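Fructosyl amine: oxygen oxidoreductase (Aspergillus fumigatus, PDB 3DJE) catalyses the oxidative deglycation of fructosyl amino acids with a bound FAD cofactor and molecular oxygen. Local coordinates at residues K228-P233 / E344-R349; G283-V288 / M295-F300. All blocks are in the same frame, centred on the assembly; numbering follows the deposited sequence.

Contact 1 (K228-P233 / E344-R349)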
ATOM      1  N   LYS A 228      18.261  -9.409  -5.804  1.00 14.19           N
ATOM      2  CA  LYS A 228      19.449  -9.247  -4.958  1.00 15.19           C
ATOM      3  C   LYS A 228      19.096  -8.781  -3.525  1.00 15.08           C
ATOM      4  O   LYS A 228      19.714  -7.858  -2.986  1.00 15.73           O
ATOM      5  CB  LYS A 228      20.442  -8.273  -5.616  1.00 15.51           C
ATOM      6  CG  LYS A 228      20.743  -8.547  -7.092  1.00 18.27           C
ATOM      7  CD  LYS A 228      21.432  -9.885  -7.284  1.00 23.34           C
ATOM      8  CE  LYS A 228      21.788 -10.118  -8.740  1.00 26.72           C
ATOM      9  NZ  LYS A 228      22.226 -11.521  -8.968  1.00 29.33           N
ATOM     10  N   ASN A 229      18.076  -9.412  -2.943  1.00 15.27           N
ATOM     11  CA  ASN A 229      17.610  -9.148  -1.580  1.00 16.17           C
ATOM     12  C   ASN A 229      17.002  -7.765  -1.379  1.00 15.17           C
ATOM     13  O   ASN A 229      16.787  -7.349  -0.247  1.00 15.95           O
ATOM     14  CB  ASN A 229      18.709  -9.429  -0.531  1.00 17.81           C
ATOM     15  CG  ASN A 229      19.198 -10.871  -0.579  1.00 20.28           C
ATOM     16  OD1 ASN A 229      18.400 -11.810  -0.704  1.00 24.76           O
ATOM     17  ND2 ASN A 229      20.511 -11.050  -0.504  1.00 26.40           N
ATOM     18  N   GLN A 230      16.693  -7.066  -2.470  1.00 13.90           N
ATOM     19  CA  GLN A 230      16.116  -5.715  -2.327  1.00 13.46           C
ATOM     20  C   GLN A 230      14.675  -5.687  -1.818  1.00 13.64           C
ATOM     21  O   GLN A 230      14.243  -4.666  -1.272  1.00 13.91           O
ATOM     22  CB  GLN A 230      16.201  -4.929  -3.629  1.00 12.71           C
ATOM     23  CG  GLN A 230      17.589  -4.436  -3.984  1.00 13.07           C
ATOM     24  CD  GLN A 230      17.605  -3.805  -5.350  1.00 14.21           C
ATOM     25  OE1 GLN A 230      17.397  -2.599  -5.490  1.00 15.72           O
ATOM     26  NE2 GLN A 230      17.826  -4.623  -6.377  1.00 15.95           N
ATOM     27  N   LEU A 231      13.930  -6.781  -1.991  1.00 13.41           N
ATOM     28  CA  LEU A 231      12.511  -6.777  -1.582  1.00 13.30           C
ATOM     29  C   LEU A 231      12.206  -7.775  -0.470  1.00 13.56           C
ATOM     30  O   LEU A 231      12.611  -8.929  -0.562  1.00 14.09           O
ATOM     31  CB  LEU A 231      11.588  -7.043  -2.783  1.00 14.06           C
ATOM     32  CG  LEU A 231      11.649  -6.101  -3.998  1.00 14.51           C
ATOM     33  CD1 LEU A 231      10.718  -6.619  -5.098  1.00 16.76           C
ATOM     34  CD2 LEU A 231      11.262  -4.688  -3.591  1.00 15.71           C
ATOM     35  N   ARG A 232      11.478  -7.341   0.558  1.00 12.81           N
ATOM     36  CA  ARG A 232      10.968  -8.251   1.582  1.00 12.25           C
ATOM     37  C   ARG A 232       9.441  -8.233   1.536  1.00 12.12           C
ATOM     38  O   ARG A 232       8.816  -7.309   2.087  1.00 12.00           O
ATOM     39  CB  ARG A 232      11.438  -7.847   2.992  1.00 12.49           C
ATOM     40  CG  ARG A 232      10.983  -8.844   4.071  1.00 12.83           C
ATOM     41  CD  ARG A 232      11.252  -8.315   5.493  1.00 13.39           C
ATOM     42  NE  ARG A 232      10.406  -7.163   5.814  1.00 12.75           N
ATOM     43  CZ  ARG A 232      10.541  -6.411   6.905  1.00 15.26           C
ATOM     44  NH1 ARG A 232      11.517  -6.674   7.779  1.00 15.06           N
ATOM     45  NH2 ARG A 232       9.725  -5.373   7.117  1.00 12.81           N
ATOM     46  N   PRO A 233       8.826  -9.239   0.887  1.00 11.72           N
ATOM     47  CA  PRO A 233       7.368  -9.352   0.962  1.00 11.75           C
ATOM     48  C   PRO A 233       6.913  -9.458   2.413  1.00 12.38           C
ATOM     49  O   PRO A 233       7.419 -10.305   3.165  1.00 12.75           O
ATOM     50  CB  PRO A 233       7.071 -10.632   0.177  1.00 12.34           C
ATOM     51  CG  PRO A 233       8.192 -10.736  -0.784  1.00 11.45           C
ATOM     52  CD  PRO A 233       9.400 -10.283   0.021  1.00 12.30           C
ATOM     53  N   GLU A 344      12.474   3.070   0.746  1.00 13.94           N
ATOM     54  CA  GLU A 344      12.393   3.904  -0.455  1.00 14.20           C
ATOM     55  C   GLU A 344      12.003   3.062  -1.666  1.00 13.51           C
ATOM     56  O   GLU A 344      12.281   1.862  -1.716  1.00 14.01           O
ATOM     57  CB  GLU A 344      13.715   4.622  -0.730  1.00 14.75           C
ATOM     58  CG  GLU A 344      14.244   5.493   0.407  1.00 17.49           C
ATOM     59  CD  GLU A 344      13.326   6.665   0.822  1.00 23.35           C
ATOM     60  OE1 GLU A 344      12.328   6.996   0.131  1.00 23.11           O
ATOM     61  OE2 GLU A 344      13.623   7.274   1.876  1.00 24.62           O
ATOM     62  N   PHE A 345      11.369   3.693  -2.651  1.00 12.51           N
ATOM     63  CA  PHE A 345      10.797   2.948  -3.771  1.00 12.11           C
ATOM     64  C   PHE A 345      11.877   2.404  -4.703  1.00 11.98           C
ATOM     65  O   PHE A 345      13.031   2.875  -4.685  1.00 13.28           O
ATOM     66  CB  PHE A 345       9.822   3.826  -4.567  1.00 11.85           C
ATOM     67  CG  PHE A 345       8.752   4.458  -3.726  1.00 11.86           C
ATOM     68  CD1 PHE A 345       8.205   3.777  -2.625  1.00 11.48           C
ATOM     69  CD2 PHE A 345       8.259   5.714  -4.056  1.00 14.88           C
ATOM     70  CE1 PHE A 345       7.195   4.350  -1.828  1.00 14.03           C
ATOM     71  CE2 PHE A 345       7.246   6.308  -3.277  1.00 15.53           C
ATOM     72  CZ  PHE A 345       6.709   5.623  -2.166  1.00 15.37           C
ATOM     73  N   LEU A 346      11.508   1.403  -5.508  1.00 11.71           N
ATOM     74  CA  LEU A 346      12.415   0.804  -6.479  1.00 11.58           C
ATOM     75  C   LEU A 346      11.773   0.958  -7.860  1.00 11.60           C
ATOM     76  O   LEU A 346      10.928   0.152  -8.278  1.00 12.39           O
ATOM     77  CB  LEU A 346      12.686  -0.675  -6.145  1.00 11.68           C
ATOM     78  CG  LEU A 346      13.590  -1.445  -7.108  1.00 13.81           C
ATOM     79  CD1 LEU A 346      14.858  -0.664  -7.516  1.00 15.59           C
ATOM     80  CD2 LEU A 346      13.927  -2.775  -6.453  1.00 16.06           C
ATOM     81  N   ILE A 347      12.156   2.041  -8.538  1.00 11.45           N
ATOM     82  CA  ILE A 347      11.598   2.414  -9.835  1.00 12.08           C
ATOM     83  C   ILE A 347      12.779   2.766 -10.717  1.00 12.32           C
ATOM     84  O   ILE A 347      13.458   3.772 -10.482  1.00 13.63           O
ATOM     85  CB  ILE A 347      10.606   3.613  -9.710  1.00 12.23           C
ATOM     86  CG1 ILE A 347       9.377   3.199  -8.879  1.00 11.67           C
ATOM     87  CG2 ILE A 347      10.222   4.162 -11.091  1.00 12.43           C
ATOM     88  CD1 ILE A 347       8.570   4.379  -8.314  1.00 12.95           C
ATOM     89  N   ASP A 348      13.070   1.903 -11.687  1.00 11.57           N
ATOM     90  CA  ASP A 348      14.261   2.055 -12.510  1.00 12.71           C
ATOM     91  C   ASP A 348      14.178   1.083 -13.668  1.00 13.06           C
ATOM     92  O   ASP A 348      13.393   0.133 -13.651  1.00 13.16           O
ATOM     93  CB  ASP A 348      15.501   1.737 -11.672  1.00 12.58           C
ATOM     94  CG  ASP A 348      16.809   2.339 -12.242  1.00 13.18           C
ATOM     95  OD1 ASP A 348      16.828   3.011 -13.303  1.00 14.06           O
ATOM     96  OD2 ASP A 348      17.856   2.128 -11.590  1.00 15.11           O
ATOM     97  N   ARG A 349      14.985   1.337 -14.689  1.00 13.35           N
ATOM     98  CA  ARG A 349      15.296   0.306 -15.664  1.00 14.99           C
ATOM     99  C   ARG A 349      16.211  -0.700 -14.988  1.00 15.19           C
ATOM    100  O   ARG A 349      17.026  -0.329 -14.131  1.00 15.94           O
ATOM    101  CB  ARG A 349      16.029   0.916 -16.850  1.00 15.55           C
ATOM    102  CG  ARG A 349      15.421   2.219 -17.276  1.00 20.66           C
ATOM    103  CD  ARG A 349      14.851   2.173 -18.632  1.00 29.07           C
ATOM    104  NE  ARG A 349      15.696   2.909 -19.560  1.00 32.55           N
ATOM    105  CZ  ARG A 349      16.710   2.372 -20.232  1.00 36.33           C
ATOM    106  NH1 ARG A 349      17.007   1.087 -20.077  1.00 37.92           N
ATOM    107  NH2 ARG A 349      17.428   3.119 -21.065  1.00 35.26           N
TER
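Leu346 pushes its two methyls against the side-chain amide of Gln230, and the side chains of the two residues cross at about a right angle. The amide oxygen makes the nearest approach: Gln230 OE1 lies 3.6 Å from Leu346 CD2 and 3.8 Å from Leu346 CD1, so the branched end of the leucine straddles it. Leu231 adds a looser apolar touch, its CD2 standing 4.4 Å from Leu346 CD2. The leucine gets there because its CG is anti to the backbone N (chi1 178°), while the Gln230 chain runs out extended beyond CG to present the amide.

That amide is pinned from both ends by polar partners elsewhere: OE1 accepts the backbone NH of Asn396, and NE2 bonds to the carbonyl of Phe227. Leu346 sits on strand 346-347, an outermost strand of the Rossmann-type sheet of the FAD-binding part, bonded through its backbone to Cys360. Residues 230-231 lie in the loop leading into strand 232-242 of the other, mixed sheet. The contact therefore bridges the two sheets, with the side chain of Leu231 about 9 Å from the bound FAD.

Leu346 can offer the glutamine only aliphatic carbon, so the polar needs of the amide have to be met elsewhere. OE1 and NE2 each have such a partner, and the bonds to Asn396 and Phe227 let this buried amide lie against Leu346.

Contact 2 (G283-V288 / M295-F300)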
ATOM      1  N   GLY A 283       4.818  -6.168  10.871  1.00 13.34           N
ATOM      2  CA  GLY A 283       4.494  -7.003   9.712  1.00 13.83           C
ATOM      3  C   GLY A 283       4.745  -8.484   9.905  1.00 14.64           C
ATOM      4  O   GLY A 283       5.495  -8.884  10.811  1.00 14.48           O
ATOM      5  N   TYR A 284       4.084  -9.291   9.070  1.00 14.14           N
ATOM      6  CA  TYR A 284       4.333 -10.741   8.968  1.00 14.95           C
ATOM      7  C   TYR A 284       5.079 -11.049   7.676  1.00 15.88           C
ATOM      8  O   TYR A 284       4.675 -10.608   6.595  1.00 15.26           O
ATOM      9  CB  TYR A 284       3.023 -11.519   8.914  1.00 15.00           C
ATOM     10  CG  TYR A 284       2.222 -11.539  10.178  1.00 15.24           C
ATOM     11  CD1 TYR A 284       2.414 -12.545  11.120  1.00 15.76           C
ATOM     12  CD2 TYR A 284       1.236 -10.578  10.420  1.00 16.11           C
ATOM     13  CE1 TYR A 284       1.673 -12.573  12.287  1.00 15.25           C
ATOM     14  CE2 TYR A 284       0.475 -10.599  11.582  1.00 14.84           C
ATOM     15  CZ  TYR A 284       0.707 -11.600  12.521  1.00 16.00           C
ATOM     16  OH  TYR A 284      -0.038 -11.636  13.673  1.00 17.81           O
ATOM     17  N   THR A 285       6.156 -11.819   7.782  1.00 16.26           N
ATOM     18  CA  THR A 285       6.762 -12.429   6.606  1.00 17.48           C
ATOM     19  C   THR A 285       6.233 -13.861   6.459  1.00 18.44           C
ATOM     20  O   THR A 285       5.527 -14.363   7.331  1.00 18.19           O
ATOM     21  CB  THR A 285       8.293 -12.472   6.715  1.00 17.43           C
ATOM     22  OG1 THR A 285       8.647 -13.165   7.926  1.00 18.44           O
ATOM     23  CG2 THR A 285       8.883 -11.057   6.724  1.00 17.30           C
ATOM     24  N   ASN A 286       6.564 -14.509   5.347  1.00 20.14           N
ATOM     25  CA  ASN A 286       6.269 -15.931   5.192  1.00 22.37           C
ATOM     26  C   ASN A 286       7.500 -16.613   4.617  1.00 24.37           C
ATOM     27  O   ASN A 286       7.530 -16.980   3.441  1.00 23.67           O
ATOM     28  CB  ASN A 286       5.041 -16.150   4.311  1.00 21.80           C
ATOM     29  CG  ASN A 286       4.565 -17.605   4.311  1.00 22.52           C
ATOM     30  OD1 ASN A 286       4.484 -18.244   5.364  1.00 23.01           O
ATOM     31  ND2 ASN A 286       4.232 -18.121   3.133  1.00 21.29           N
HETATM   32  N   MSE A 287       8.514 -16.746   5.475  1.00 27.59           N
HETATM   33  CA  MSE A 287       9.836 -17.248   5.113  1.00 31.36           C
HETATM   34  C   MSE A 287       9.820 -18.748   4.857  1.00 32.89           C
HETATM   35  O   MSE A 287       9.534 -19.542   5.753  1.00 32.86           O
HETATM   36  CB  MSE A 287      10.856 -16.923   6.214  1.00 32.42           C
HETATM   37  CG  MSE A 287      11.092 -15.437   6.452  1.00 35.56           C
HETATM   38 SE   MSE A 287      11.791 -14.529   4.868  1.00 47.45          SE
HETATM   39  CE  MSE A 287      12.050 -12.741   5.579  1.00 39.10           C
ATOM     40  N   VAL A 288      10.114 -19.123   3.619  1.00 35.09           N
ATOM     41  CA  VAL A 288      10.270 -20.528   3.263  1.00 37.65           C
ATOM     42  C   VAL A 288      11.733 -20.781   2.924  1.00 39.30           C
ATOM     43  O   VAL A 288      12.434 -19.893   2.418  1.00 39.08           O
ATOM     44  CB  VAL A 288       9.346 -20.961   2.083  1.00 37.60           C
ATOM     45  CG1 VAL A 288       7.877 -20.665   2.404  1.00 37.96           C
ATOM     46  CG2 VAL A 288       9.765 -20.301   0.770  1.00 37.98           C
HETATM   47  N   MSE A 295      16.816 -18.032   1.859  1.00 50.87           N
HETATM   48  CA  MSE A 295      15.611 -17.529   2.524  1.00 50.24           C
HETATM   49  C   MSE A 295      14.797 -16.576   1.654  1.00 48.47           C
HETATM   50  O   MSE A 295      15.354 -15.668   1.032  1.00 48.35           O
HETATM   51  CB  MSE A 295      15.980 -16.842   3.845  1.00 51.26           C
HETATM   52  CG  MSE A 295      14.996 -17.108   4.974  1.00 55.05           C
HETATM   53 SE   MSE A 295      14.710 -19.027   5.282  1.00 66.12          SE
HETATM   54  CE  MSE A 295      16.561 -19.595   5.592  1.00 63.31           C
HETATM   55  N   MSE A 296      13.481 -16.789   1.619  1.00 46.09           N
HETATM   56  CA  MSE A 296      12.566 -15.887   0.910  1.00 44.61           C
HETATM   57  C   MSE A 296      11.134 -15.895   1.439  1.00 39.95           C
HETATM   58  O   MSE A 296      10.587 -16.948   1.781  1.00 39.11           O
HETATM   59  CB  MSE A 296      12.568 -16.161  -0.595  1.00 44.45           C
HETATM   60  CG  MSE A 296      12.357 -17.605  -0.973  1.00 46.83           C
HETATM   61 SE   MSE A 296      12.537 -17.821  -2.897  1.00 52.70          SE
HETATM   62  CE  MSE A 296      14.454 -17.465  -3.114  1.00 50.68           C
ATOM     63  N   SER A 297      10.538 -14.702   1.490  1.00 35.45           N
ATOM     64  CA  SER A 297       9.170 -14.527   1.955  1.00 30.49           C
ATOM     65  C   SER A 297       8.201 -14.666   0.785  1.00 29.05           C
ATOM     66  O   SER A 297       8.321 -13.957  -0.212  1.00 28.43           O
ATOM     67  CB  SER A 297       9.007 -13.163   2.642  1.00 30.04           C
ATOM     68  OG  SER A 297       7.722 -13.036   3.224  1.00 23.46           O
ATOM     69  N   ILE A 298       7.246 -15.580   0.929  1.00 26.71           N
ATOM     70  CA  ILE A 298       6.319 -15.939  -0.147  1.00 24.85           C
ATOM     71  C   ILE A 298       4.874 -15.562   0.168  1.00 22.92           C
ATOM     72  O   ILE A 298       4.268 -16.124   1.086  1.00 22.80           O
ATOM     73  CB  ILE A 298       6.384 -17.452  -0.470  1.00 25.20           C
ATOM     74  CG1 ILE A 298       7.822 -17.867  -0.812  1.00 26.09           C
ATOM     75  CG2 ILE A 298       5.400 -17.814  -1.596  1.00 25.04           C
ATOM     76  CD1 ILE A 298       8.453 -17.111  -1.985  1.00 27.36           C
ATOM     77  N   PRO A 299       4.306 -14.623  -0.611  1.00 21.07           N
ATOM     78  CA  PRO A 299       2.948 -14.186  -0.313  1.00 19.70           C
ATOM     79  C   PRO A 299       1.905 -15.263  -0.588  1.00 19.02           C
ATOM     80  O   PRO A 299       2.122 -16.161  -1.415  1.00 19.17           O
ATOM     81  CB  PRO A 299       2.722 -12.995  -1.260  1.00 19.46           C
ATOM     82  CG  PRO A 299       3.976 -12.775  -1.972  1.00 19.43           C
ATOM     83  CD  PRO A 299       4.870 -13.950  -1.792  1.00 20.41           C
ATOM     84  N   PHE A 300       0.783 -15.175   0.119  1.00 18.50           N
ATOM     85  CA  PHE A 300      -0.373 -16.008  -0.158  1.00 17.88           C
ATOM     86  C   PHE A 300      -1.653 -15.259   0.186  1.00 17.96           C
ATOM     87  O   PHE A 300      -1.641 -14.348   1.021  1.00 17.94           O
ATOM     88  CB  PHE A 300      -0.299 -17.341   0.610  1.00 17.13           C
ATOM     89  CG  PHE A 300      -0.278 -17.187   2.111  1.00 17.33           C
ATOM     90  CD1 PHE A 300      -1.463 -17.243   2.845  1.00 16.78           C
ATOM     91  CD2 PHE A 300       0.925 -17.000   2.784  1.00 18.32           C
ATOM     92  CE1 PHE A 300      -1.454 -17.106   4.243  1.00 17.22           C
ATOM     93  CE2 PHE A 300       0.948 -16.854   4.182  1.00 18.10           C
ATOM     94  CZ  PHE A 300      -0.249 -16.907   4.906  1.00 18.28           C
TER
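The amide of Asn286 stands across the ring of Phe300 beside a beta hairpin, in which the end of strand 274-289 pairs antiparallel with strand 295-297. The amide and ring planes stand 67° apart, and Asn286 ND2 comes obliquely to within 3.5 Å of Phe300 CD2. What fixes the amide there is a hydrogen bond in its own plane: ND2 donates to Ile298 O at 2.9 Å, lying in the carbonyl plane. With CG anti to the backbone N (chi1 -171°), Asn286 reaches along the partner chain to this carbonyl, which also sits in plane at the edge of the Phe300 ring.

The backbone of Asn286 is gripped as well. Its O accepts the NH of Ile298 from above the carbonyl plane, and its N bonds to Ser297 OG at 2.8 Å, almost straight at 175°. That hydroxyl donates in turn to the carbonyl of Pro233, tying this end of strand 295-297 to strand 232-242 of the same sheet.

Past this point two residue pairs bridge the strands. Met287 and Ser297, a non-hydrogen-bonded pair, share one face. The selenomethionine Met287 bends at chi2 and folds back over the partner strand, bringing its SE 3.6 Å from Ser297 N and 3.8 Å from Ser297 CB. Trp405 and Arg406 also touch Met287. Val288 and Met296, a hydrogen-bonded pair, share the other face; Val288 N donates to Met296 O at 2.9 Å, whereas the return bond from Met296 N to Val288 O is weak. The Val288 side chain also meets that of Ile298, running crosswise to it, and the meeting is tight: Val288 CG2 lies only 3.5 Å from Ile298 CG1.

Both contacts reach the same mixed sheet, in which strands 232-242 and 274-289 are neighbours, and their centres lie 16 Å apart. Contact 1 is buried and small; through side-chain ends it joins two sheets, setting the approach to strand 232-242 against an edge strand of the FAD-binding sheet, parts far apart in sequence. Contact 2 is larger and partly exposed, and works within one sheet, holding a local hairpin together mostly by backbone hydrogen bonds, with selenomethionine and aliphatic groups filling in around them. The two meet directly: Arg232 CD packs 3.8 Å from Thr285 CG2, which puts residues of both contacts side by side within one sheet.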